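Local coordinates for possible acyl-[acyl-carrier protein] desaturase DESA2 (acyl-[acp] desaturase) (stearoyl-acp desaturase) (Mycobacterium tuberculosis, PDB 1ZA0) that probably acts as a diiron acyl-[acyl-carrier-protein] desaturase in mycobacterial fatty acid biosynthesis, introducing a double bond into carrier-bound acyl chains, at residues A[63-75]-A[225-239]. Residues are numbered along the deposited sequence; the frame is centred on the assembly and turned at random.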
ATOM      1  N   ARG A  63     -15.143  -1.489 -13.683  1.00 38.05           N
ATOM      2  CA  ARG A  63     -13.808  -1.914 -14.049  1.00 39.87           C
ATOM      3  C   ARG A  63     -12.770  -1.054 -13.336  1.00 39.60           C
ATOM      4  O   ARG A  63     -11.679  -1.527 -13.075  1.00 39.81           O
ATOM      5  CB  ARG A  63     -13.581  -1.908 -15.591  1.00 40.75           C
ATOM      6  CG  ARG A  63     -14.261  -3.140 -16.292  1.00 46.01           C
ATOM      7  CD  ARG A  63     -13.981  -4.581 -15.625  1.00 52.05           C
ATOM      8  NE  ARG A  63     -14.882  -4.882 -14.479  1.00 53.16           N
ATOM      9  CZ  ARG A  63     -14.849  -5.983 -13.729  1.00 56.02           C
ATOM     10  NH1 ARG A  63     -15.754  -6.141 -12.770  1.00 58.06           N
ATOM     11  NH2 ARG A  63     -13.934  -6.952 -13.927  1.00 57.34           N
ATOM     12  N   THR A  64     -13.092   0.192 -13.000  1.00 38.81           N
ATOM     13  CA  THR A  64     -12.108   1.015 -12.259  1.00 38.53           C
ATOM     14  C   THR A  64     -11.752   0.381 -10.925  1.00 36.19           C
ATOM     15  O   THR A  64     -10.575   0.404 -10.530  1.00 35.37           O
ATOM     16  CB  THR A  64     -12.574   2.431 -11.988  1.00 39.32           C
ATOM     17  OG1 THR A  64     -13.859   2.419 -11.332  1.00 40.55           O
ATOM     18  CG2 THR A  64     -12.769   3.207 -13.339  1.00 41.29           C
ATOM     19  N   ILE A  65     -12.778  -0.143 -10.258  1.00 34.98           N
ATOM     20  CA  ILE A  65     -12.649  -0.700  -8.943  1.00 33.71           C
ATOM     21  C   ILE A  65     -11.820  -1.985  -9.001  1.00 33.38           C
ATOM     22  O   ILE A  65     -10.883  -2.159  -8.185  1.00 32.29           O
ATOM     23  CB  ILE A  65     -14.016  -0.940  -8.290  1.00 33.93           C
ATOM     24  CG1 ILE A  65     -14.784   0.396  -8.098  1.00 37.95           C
ATOM     25  CG2 ILE A  65     -13.827  -1.714  -6.996  1.00 29.87           C
ATOM     26  CD1 ILE A  65     -14.013   1.455  -7.422  1.00 38.56           C
ATOM     27  N   THR A  66     -12.139  -2.875  -9.950  1.00 32.73           N
ATOM     28  CA  THR A  66     -11.366  -4.137 -10.092  1.00 32.18           C
ATOM     29  C   THR A  66      -9.938  -3.931 -10.608  1.00 32.88           C
ATOM     30  O   THR A  66      -9.026  -4.614 -10.168  1.00 32.50           O
ATOM     31  CB  THR A  66     -12.129  -5.182 -11.010  1.00 32.60           C
ATOM     32  OG1 THR A  66     -12.411  -4.611 -12.278  1.00 31.52           O
ATOM     33  CG2 THR A  66     -13.475  -5.516 -10.449  1.00 31.75           C
ATOM     34  N   ASP A  67      -9.715  -2.966 -11.508  1.00 33.42           N
ATOM     35  CA  ASP A  67      -8.376  -2.643 -11.907  1.00 33.89           C
ATOM     36  C   ASP A  67      -7.551  -2.210 -10.690  1.00 32.93           C
ATOM     37  O   ASP A  67      -6.409  -2.650 -10.516  1.00 31.89           O
ATOM     38  CB  ASP A  67      -8.329  -1.493 -12.911  1.00 35.53           C
ATOM     39  CG  ASP A  67      -8.839  -1.864 -14.327  1.00 37.74           C
ATOM     40  OD1 ASP A  67      -9.071  -3.063 -14.619  1.00 38.08           O
ATOM     41  OD2 ASP A  67      -9.016  -0.960 -15.179  1.00 37.12           O
ATOM     42  N   ALA A  68      -8.111  -1.302  -9.885  1.00 32.37           N
ATOM     43  CA  ALA A  68      -7.435  -0.811  -8.658  1.00 31.02           C
ATOM     44  C   ALA A  68      -7.088  -1.999  -7.718  1.00 31.44           C
ATOM     45  O   ALA A  68      -5.983  -2.058  -7.148  1.00 29.83           O
ATOM     46  CB  ALA A  68      -8.279   0.185  -7.965  1.00 29.13           C
ATOM     47  N   CYS A  69      -8.013  -2.932  -7.582  1.00 30.29           N
ATOM     48  CA  CYS A  69      -7.797  -4.072  -6.709  1.00 31.31           C
ATOM     49  C   CYS A  69      -6.678  -5.023  -7.241  1.00 31.99           C
ATOM     50  O   CYS A  69      -5.961  -5.594  -6.471  1.00 32.65           O
ATOM     51  CB  CYS A  69      -9.071  -4.877  -6.495  1.00 29.50           C
ATOM     52  SG  CYS A  69     -10.300  -4.059  -5.467  1.00 31.81           S
ATOM     53  N   GLU A  70      -6.623  -5.214  -8.544  1.00 33.04           N
ATOM     54  CA  GLU A  70      -5.604  -6.051  -9.174  1.00 34.92           C
ATOM     55  C   GLU A  70      -4.242  -5.447  -9.021  1.00 33.87           C
ATOM     56  O   GLU A  70      -3.298  -6.156  -8.712  1.00 32.66           O
ATOM     57  CB  GLU A  70      -5.898  -6.303 -10.651  1.00 36.46           C
ATOM     58  CG  GLU A  70      -7.186  -7.065 -10.824  1.00 38.45           C
ATOM     59  CD  GLU A  70      -7.529  -7.364 -12.262  1.00 44.32           C
ATOM     60  OE1 GLU A  70      -7.909  -6.465 -13.047  1.00 46.65           O
ATOM     61  OE2 GLU A  70      -7.433  -8.565 -12.585  1.00 49.36           O
ATOM     62  N   ILE A  71      -4.148  -4.118  -9.158  1.00 33.53           N
ATOM     63  CA  ILE A  71      -2.879  -3.437  -8.901  1.00 32.33           C
ATOM     64  C   ILE A  71      -2.432  -3.644  -7.472  1.00 31.78           C
ATOM     65  O   ILE A  71      -1.265  -3.964  -7.227  1.00 31.79           O
ATOM     66  CB  ILE A  71      -3.006  -1.916  -9.228  1.00 32.75           C
ATOM     67  CG1 ILE A  71      -3.183  -1.732 -10.732  1.00 35.76           C
ATOM     68  CG2 ILE A  71      -1.764  -1.121  -8.656  1.00 34.76           C
ATOM     69  CD1 ILE A  71      -3.802  -0.357 -11.081  1.00 40.16           C
ATOM     70  N   LEU A  72      -3.360  -3.529  -6.503  1.00 32.28           N
ATOM     71  CA  LEU A  72      -3.011  -3.705  -5.082  1.00 32.40           C
ATOM     72  C   LEU A  72      -2.510  -5.104  -4.777  1.00 31.84           C
ATOM     73  O   LEU A  72      -1.519  -5.337  -4.010  1.00 29.67           O
ATOM     74  CB  LEU A  72      -4.187  -3.422  -4.144  1.00 32.57           C
ATOM     75  CG  LEU A  72      -4.484  -2.003  -3.755  1.00 38.94           C
ATOM     76  CD1 LEU A  72      -5.765  -1.903  -2.879  1.00 38.80           C
ATOM     77  CD2 LEU A  72      -3.280  -1.394  -3.102  1.00 40.65           C
ATOM     78  N   LEU A  73      -3.223  -6.035  -5.369  1.00 30.70           N
ATOM     79  CA  LEU A  73      -2.923  -7.432  -5.152  1.00 31.33           C
ATOM     80  C   LEU A  73      -1.537  -7.780  -5.665  1.00 30.94           C
ATOM     81  O   LEU A  73      -0.716  -8.450  -4.947  1.00 30.43           O
ATOM     82  CB  LEU A  73      -3.994  -8.277  -5.795  1.00 29.78           C
ATOM     83  CG  LEU A  73      -3.695  -9.780  -5.734  1.00 33.14           C
ATOM     84  CD1 LEU A  73      -3.546 -10.268  -4.254  1.00 30.61           C
ATOM     85  CD2 LEU A  73      -4.721 -10.565  -6.494  1.00 33.53           C
ATOM     86  N   ILE A  74      -1.213  -7.280  -6.862  1.00 32.13           N
ATOM     87  CA  ILE A  74       0.097  -7.558  -7.458  1.00 33.55           C
ATOM     88  C   ILE A  74       1.199  -6.980  -6.568  1.00 33.43           C
ATOM     89  O   ILE A  74       2.216  -7.617  -6.307  1.00 32.91           O
ATOM     90  CB  ILE A  74       0.199  -6.950  -8.891  1.00 35.52           C
ATOM     91  CG1 ILE A  74      -0.734  -7.644  -9.885  1.00 40.69           C
ATOM     92  CG2 ILE A  74       1.644  -6.960  -9.430  1.00 40.06           C
ATOM     93  CD1 ILE A  74      -0.275  -8.978 -10.293  1.00 47.41           C
ATOM     94  N   LEU A  75       1.005  -5.754  -6.120  1.00 33.78           N
ATOM     95  CA  LEU A  75       1.993  -5.073  -5.264  1.00 34.87           C
ATOM     96  C   LEU A  75       2.132  -5.779  -3.906  1.00 35.29           C
ATOM     97  O   LEU A  75       3.241  -5.988  -3.387  1.00 37.14           O
ATOM     98  CB  LEU A  75       1.590  -3.625  -5.062  1.00 34.49           C
ATOM     99  CG  LEU A  75       1.665  -2.702  -6.289  1.00 37.50           C
ATOM    100  CD1 LEU A  75       1.273  -1.296  -5.930  1.00 38.80           C
ATOM    101  CD2 LEU A  75       3.098  -2.761  -6.948  1.00 40.35           C
ATOM    102  N   LEU A 225       1.815   4.044  -8.078  1.00 38.79           N
ATOM    103  CA  LEU A 225       1.751   2.636  -7.715  1.00 38.00           C
ATOM    104  C   LEU A 225       1.449   1.772  -8.932  1.00 36.86           C
ATOM    105  O   LEU A 225       0.496   2.008  -9.673  1.00 36.84           O
ATOM    106  CB  LEU A 225       0.744   2.397  -6.583  1.00 38.74           C
ATOM    107  CG  LEU A 225       1.117   2.997  -5.238  1.00 36.60           C
ATOM    108  CD1 LEU A 225      -0.117   2.800  -4.336  1.00 40.98           C
ATOM    109  CD2 LEU A 225       2.322   2.373  -4.608  1.00 38.37           C
ATOM    110  N   GLY A 226       2.286   0.773  -9.166  1.00 38.22           N
ATOM    111  CA  GLY A 226       2.029  -0.182 -10.254  1.00 40.32           C
ATOM    112  C   GLY A 226       2.674   0.182 -11.595  1.00 41.25           C
ATOM    113  O   GLY A 226       2.504  -0.543 -12.573  1.00 40.98           O
ATOM    114  N   ALA A 227       3.398   1.295 -11.628  1.00 43.18           N
ATOM    115  CA  ALA A 227       4.218   1.745 -12.770  1.00 46.02           C
ATOM    116  C   ALA A 227       5.216   0.689 -13.324  1.00 48.65           C
ATOM    117  O   ALA A 227       5.570   0.729 -14.473  1.00 48.95           O
ATOM    118  CB  ALA A 227       4.989   2.998 -12.346  1.00 45.94           C
ATOM    119  N   ASP A 228       5.665  -0.215 -12.458  1.00 51.53           N
ATOM    120  CA  ASP A 228       6.573  -1.322 -12.788  1.00 53.98           C
ATOM    121  C   ASP A 228       5.838  -2.605 -13.271  1.00 54.08           C
ATOM    122  O   ASP A 228       6.502  -3.589 -13.637  1.00 54.70           O
ATOM    123  CB  ASP A 228       7.434  -1.689 -11.544  1.00 55.42           C
ATOM    124  CG  ASP A 228       6.560  -2.158 -10.298  1.00 60.02           C
ATOM    125  OD1 ASP A 228       5.487  -1.531  -9.969  1.00 64.17           O
ATOM    126  OD2 ASP A 228       6.870  -3.158  -9.592  1.00 65.97           O
ATOM    127  N   ILE A 229       4.503  -2.601 -13.299  1.00 52.82           N
ATOM    128  CA  ILE A 229       3.767  -3.778 -13.730  1.00 52.09           C
ATOM    129  C   ILE A 229       3.620  -3.810 -15.261  1.00 53.35           C
ATOM    130  O   ILE A 229       3.000  -2.950 -15.882  1.00 51.16           O
ATOM    131  CB  ILE A 229       2.375  -3.935 -13.046  1.00 51.82           C
ATOM    132  CG1 ILE A 229       2.481  -3.879 -11.502  1.00 49.25           C
ATOM    133  CG2 ILE A 229       1.717  -5.271 -13.481  1.00 49.21           C
ATOM    134  CD1 ILE A 229       1.161  -3.514 -10.839  1.00 47.16           C
ATOM    135  N   GLU A 230       4.205  -4.871 -15.815  1.00 55.09           N
ATOM    136  CA  GLU A 230       4.139  -5.260 -17.220  1.00 56.51           C
ATOM    137  C   GLU A 230       2.691  -5.281 -17.688  1.00 55.67           C
ATOM    138  O   GLU A 230       1.899  -6.037 -17.134  1.00 56.83           O
ATOM    139  CB  GLU A 230       4.744  -6.694 -17.349  1.00 57.37           C
ATOM    140  CG  GLU A 230       4.925  -7.202 -18.773  1.00 61.67           C
ATOM    141  CD  GLU A 230       6.003  -6.404 -19.454  1.00 67.76           C
ATOM    142  OE1 GLU A 230       5.667  -5.454 -20.211  1.00 71.06           O
ATOM    143  OE2 GLU A 230       7.186  -6.706 -19.172  1.00 72.52           O
ATOM    144  N   ALA A 231       2.341  -4.449 -18.661  1.00 54.55           N
ATOM    145  CA  ALA A 231       1.060  -4.600 -19.348  1.00 54.48           C
ATOM    146  C   ALA A 231      -0.136  -4.112 -18.523  1.00 54.39           C
ATOM    147  O   ALA A 231      -1.255  -4.569 -18.725  1.00 53.46           O
ATOM    148  CB  ALA A 231       0.835  -6.089 -19.761  1.00 54.74           C
ATOM    149  N   TYR A 232       0.108  -3.194 -17.590  1.00 54.28           N
ATOM    150  CA  TYR A 232      -0.966  -2.651 -16.757  1.00 53.74           C
ATOM    151  C   TYR A 232      -1.234  -1.181 -17.100  1.00 53.00           C
ATOM    152  O   TYR A 232      -1.967  -0.495 -16.418  1.00 52.38           O
ATOM    153  CB  TYR A 232      -0.628  -2.863 -15.275  1.00 53.92           C
ATOM    154  CG  TYR A 232      -1.284  -4.074 -14.627  1.00 52.33           C
ATOM    155  CD1 TYR A 232      -1.394  -5.294 -15.287  1.00 54.18           C
ATOM    156  CD2 TYR A 232      -1.774  -3.993 -13.326  1.00 52.50           C
ATOM    157  CE1 TYR A 232      -1.994  -6.410 -14.654  1.00 57.03           C
ATOM    158  CE2 TYR A 232      -2.359  -5.086 -12.689  1.00 54.72           C
ATOM    159  CZ  TYR A 232      -2.483  -6.285 -13.347  1.00 57.45           C
ATOM    160  OH  TYR A 232      -3.050  -7.350 -12.684  1.00 60.58           O
ATOM    161  N   ARG A 233      -0.689  -0.731 -18.223  1.00 52.96           N
ATOM    162  CA  ARG A 233      -0.797   0.672 -18.644  1.00 52.41           C
ATOM    163  C   ARG A 233      -2.252   1.125 -18.658  1.00 51.21           C
ATOM    164  O   ARG A 233      -2.568   2.208 -18.177  1.00 49.23           O
ATOM    165  CB  ARG A 233      -0.137   0.886 -20.040  1.00 53.47           C
ATOM    166  N   ASP A 234      -3.120   0.283 -19.218  1.00 50.52           N
ATOM    167  CA  ASP A 234      -4.560   0.563 -19.306  1.00 50.45           C
ATOM    168  C   ASP A 234      -5.229   0.676 -17.937  1.00 47.85           C
ATOM    169  O   ASP A 234      -6.046   1.571 -17.715  1.00 48.01           O
ATOM    170  CB  ASP A 234      -5.248  -0.578 -20.076  1.00 51.77           C
ATOM    171  CG  ASP A 234      -4.977  -0.519 -21.592  1.00 57.33           C
ATOM    172  OD1 ASP A 234      -4.112   0.298 -22.022  1.00 62.76           O
ATOM    173  OD2 ASP A 234      -5.600  -1.245 -22.418  1.00 62.99           O
ATOM    174  N   LYS A 235      -4.917  -0.270 -17.043  1.00 45.24           N
ATOM    175  CA  LYS A 235      -5.449  -0.249 -15.673  1.00 44.05           C
ATOM    176  C   LYS A 235      -4.984   0.987 -14.908  1.00 41.71           C
ATOM    177  O   LYS A 235      -5.814   1.663 -14.277  1.00 39.59           O
ATOM    178  CB  LYS A 235      -5.087  -1.534 -14.892  1.00 43.84           C
ATOM    179  CG  LYS A 235      -5.410  -2.813 -15.657  1.00 45.67           C
ATOM    180  CD  LYS A 235      -5.305  -4.062 -14.801  1.00 48.01           C
ATOM    181  CE  LYS A 235      -5.618  -5.282 -15.641  1.00 50.43           C
ATOM    182  NZ  LYS A 235      -6.827  -5.934 -15.177  1.00 53.84           N
ATOM    183  N   LEU A 236      -3.698   1.304 -14.996  1.00 41.50           N
ATOM    184  CA  LEU A 236      -3.167   2.534 -14.344  1.00 42.94           C
ATOM    185  C   LEU A 236      -3.883   3.758 -14.836  1.00 42.21           C
ATOM    186  O   LEU A 236      -4.234   4.602 -14.046  1.00 40.05           O
ATOM    187  CB  LEU A 236      -1.648   2.747 -14.522  1.00 42.85           C
ATOM    188  CG  LEU A 236      -0.670   1.777 -13.862  1.00 47.24           C
ATOM    189  CD1 LEU A 236       0.810   2.271 -13.977  1.00 52.61           C
ATOM    190  CD2 LEU A 236      -0.946   1.546 -12.461  1.00 48.71           C
ATOM    191  N   GLN A 237      -4.128   3.858 -16.151  1.00 43.64           N
ATOM    192  CA  GLN A 237      -4.802   5.045 -16.722  1.00 42.95           C
ATOM    193  C   GLN A 237      -6.254   5.116 -16.224  1.00 42.36           C
ATOM    194  O   GLN A 237      -6.791   6.183 -15.864  1.00 40.04           O
ATOM    195  CB  GLN A 237      -4.760   4.983 -18.270  1.00 44.81           C
ATOM    196  CG  GLN A 237      -5.074   6.324 -18.984  1.00 46.79           C
ATOM    197  CD  GLN A 237      -4.170   7.456 -18.530  1.00 50.82           C
ATOM    198  OE1 GLN A 237      -2.942   7.312 -18.558  1.00 53.27           O
ATOM    199  NE2 GLN A 237      -4.762   8.570 -18.080  1.00 48.73           N
ATOM    200  N   ASN A 238      -6.887   3.954 -16.146  1.00 41.21           N
ATOM    201  CA  ASN A 238      -8.257   3.904 -15.680  1.00 41.70           C
ATOM    202  C   ASN A 238      -8.351   4.392 -14.195  1.00 40.13           C
ATOM    203  O   ASN A 238      -9.161   5.212 -13.854  1.00 37.08           O
ATOM    204  CB  ASN A 238      -8.784   2.471 -15.825  1.00 43.41           C
ATOM    205  CG  ASN A 238     -10.284   2.399 -16.045  1.00 48.07           C
ATOM    206  OD1 ASN A 238     -10.895   3.307 -16.622  1.00 53.92           O
ATOM    207  ND2 ASN A 238     -10.888   1.310 -15.583  1.00 51.49           N
ATOM    208  N   VAL A 239      -7.451   3.920 -13.327  1.00 39.97           N
ATOM    209  CA  VAL A 239      -7.508   4.320 -11.906  1.00 39.01           C
ATOM    210  C   VAL A 239      -7.100   5.784 -11.772  1.00 38.13           C
ATOM    211  O   VAL A 239      -7.601   6.462 -10.936  1.00 36.60           O
ATOM    212  CB  VAL A 239      -6.721   3.375 -10.931  1.00 39.41           C
ATOM    213  CG1 VAL A 239      -7.023   1.896 -11.178  1.00 38.31           C
ATOM    214  CG2 VAL A 239      -5.272   3.634 -10.931  1.00 42.98           C
TER
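A knob-into-hole contact between two helices, with V239 seated among T64, D67, A68 and I71, joins helix 63-75 to helix 233-239 and the turn-rich run before it; the axes come within 8.8 Å at -120°. V239 CG1 lies 3.9 Å from A68 CB, and the tips of V239 and I71 meet head on. I71 also reaches L236, its CD1 3.7 Å from L236 CD2, while its CG1 touches the edge of the Y232 ring. One face of that ring is covered by K235 CD and the opposite face by I229 CG2, so the tyrosine is sandwiched by its own segment. The lysine chain, extended as far as CE, then carries NZ into a salt bridge with E70 OE1, though the modelled 2.4 Å is implausibly short and the exact distance doubtful; D67 OD1 is a longer partner of the same NZ at 3.7 Å. The other carboxylate oxygen, D67 OD2, accepts a hydrogen bond from N238 ND2 at 3.0 Å, the donor coming from above the carboxylate plane. With its CG anti to the backbone N (chi1 -151°), N238 also crosses T64 at about a right angle, ND2 nearest to T64 CG2. Farther along, I74 CG2 packs on I229 CD1 and L75 CD1 on L225 CB, each pair 3.8 Å apart. The side chain of L225 is about 9 Å from the bound manganese ion, placing this end beside the metal-binding helical bundle of the ferritin-like desaturase fold.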